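Local coordinates for CADD-like protein of unknown function (PDB 3B5O) that is of unknown function but is an all-helical CADD-like protein, probably of the haem-oxygenase-like superfamily, and perhaps an oxidoreductase, at residues Asn72-Ala75 with Gln76-Glu80. Sequence-based numbering, arbitrary orientation.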
loop_
_atom_site.group_PDB
_atom_site.type_symbol
_atom_site.label_atom_id
_atom_site.label_comp_id
_atom_site.label_asym_id
_atom_site.label_seq_id
_atom_site.Cartn_x
_atom_site.Cartn_y
_atom_site.Cartn_z
ATOM N N ASN A 72 -12.180 -15.272 14.225
ATOM C CA ASN A 72 -12.366 -16.100 13.043
ATOM C C ASN A 72 -12.966 -15.358 11.859
ATOM O O ASN A 72 -12.551 -15.570 10.706
ATOM C CB ASN A 72 -13.213 -17.330 13.420
ATOM C CG ASN A 72 -12.516 -18.210 14.420
ATOM O OD1 ASN A 72 -11.336 -18.525 14.274
ATOM N ND2 ASN A 72 -13.244 -18.626 15.447
ATOM N N GLY A 73 -13.924 -14.477 12.125
ATOM C CA GLY A 73 -14.519 -13.668 11.072
ATOM C C GLY A 73 -13.509 -12.767 10.381
ATOM O O GLY A 73 -13.622 -12.502 9.184
ATOM N N VAL A 74 -12.554 -12.270 11.157
ATOM C CA VAL A 74 -11.489 -11.423 10.614
ATOM C C VAL A 74 -10.544 -12.263 9.757
ATOM O O VAL A 74 -10.181 -11.864 8.647
ATOM C CB VAL A 74 -10.699 -10.739 11.746
ATOM C CG1 VAL A 74 -9.510 -9.934 11.180
ATOM C CG2 VAL A 74 -11.611 -9.821 12.576
ATOM N N ALA A 75 -10.163 -13.436 10.249
ATOM C CA ALA A 75 -9.332 -14.344 9.456
ATOM C C ALA A 75 -10.014 -14.658 8.130
ATOM O O ALA A 75 -9.365 -14.738 7.096
ATOM C CB ALA A 75 -9.006 -15.614 10.236
ATOM N N GLN A 76 -11.334 -14.854 8.151
ATOM C CA GLN A 76 -12.050 -15.150 6.921
ATOM C C GLN A 76 -12.004 -13.971 5.951
ATOM O O GLN A 76 -11.759 -14.157 4.762
ATOM C CB GLN A 76 -13.511 -15.532 7.212
ATOM C CG GLN A 76 -14.315 -15.870 5.961
ATOM C CD GLN A 76 -13.695 -16.999 5.165
ATOM O OE1 GLN A 76 -13.361 -18.044 5.719
ATOM N NE2 GLN A 76 -13.510 -16.787 3.864
ATOM N N GLU A 77 -12.239 -12.761 6.454
ATOM C CA GLU A 77 -12.180 -11.565 5.612
ATOM C C GLU A 77 -10.776 -11.409 5.011
ATOM O O GLU A 77 -10.624 -11.090 3.841
ATOM C CB GLU A 77 -12.529 -10.313 6.401
ATOM C CG GLU A 77 -12.632 -9.052 5.569
ATOM C CD GLU A 77 -13.839 -9.036 4.621
ATOM O OE1 GLU A 77 -14.797 -9.797 4.851
ATOM O OE2 GLU A 77 -13.816 -8.256 3.644
ATOM N N LEU A 78 -9.752 -11.655 5.825
ATOM C CA LEU A 78 -8.369 -11.527 5.335
ATOM C C LEU A 78 -8.048 -12.585 4.290
ATOM O O LEU A 78 -7.365 -12.306 3.311
ATOM C CB LEU A 78 -7.374 -11.563 6.487
ATOM C CG LEU A 78 -7.465 -10.341 7.393
ATOM C CD1 LEU A 78 -6.585 -10.553 8.614
ATOM C CD2 LEU A 78 -7.102 -9.057 6.651
ATOM N N GLN A 79 -8.574 -13.793 4.456
ATOM C CA GLN A 79 -8.432 -14.795 3.402
ATOM C C GLN A 79 -9.064 -14.354 2.093
ATOM O O GLN A 79 -8.480 -14.541 1.021
ATOM C CB GLN A 79 -9.007 -16.152 3.834
ATOM C CG GLN A 79 -8.764 -17.255 2.813
ATOM C CD GLN A 79 -7.297 -17.613 2.679
ATOM O OE1 GLN A 79 -6.665 -17.365 1.634
ATOM N NE2 GLN A 79 -6.734 -18.167 3.737
ATOM N N GLU A 80 -10.247 -13.758 2.167
ATOM C CA GLU A 80 -10.865 -13.248 0.952
ATOM C C GLU A 80 -10.004 -12.160 0.292
ATOM O O GLU A 80 -9.862 -12.140 -0.931
ATOM C CB GLU A 80 -12.301 -12.780 1.226
ATOM C CG GLU A 80 -13.215 -13.943 1.637
ATOM C CD GLU A 80 -14.631 -13.505 1.958
ATOM O OE1 GLU A 80 -15.071 -12.476 1.399
ATOM O OE2 GLU A 80 -15.302 -14.206 2.758
#
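V74 and L78, one helical turn apart, run alongside each other from the same face of the helix, V74 CG1 meeting L78 CD1 at 3.9 Å. The same two residues are joined through the backbone: L78 N donates to V74 O over 2.9 Å, with an N-H...O angle of 162°. Each carbonyl of 72-75 accepts the amide four residues on: Q76 N reaches N72 O at 2.9 Å, E77 N reaches G73 O at a longer 3.1 Å, and Q79 N reaches A75 O at 2.9 Å. E80 N continues the series to Q76 O. In this first turn, G73 N lacks an earlier carbonyl of the helix and gives its hydrogen to the hydroxyl of Y198. On the exposed flank, the Q76 amide may, in one of its two conformers, make a weak bond to E80 OE2; long polar chains suit this surface. Branched, apolar V74 and L78 suit the buried side, where helices 38-68, 135-163 and 190-196 all touch them, while small A75 lets the turn sit close against L67 of helix 38-68. Such i to i+4 bonding, with one apolar and one polar face, typifies the first turns of an amphipathic alpha-helix packed on a helical bundle.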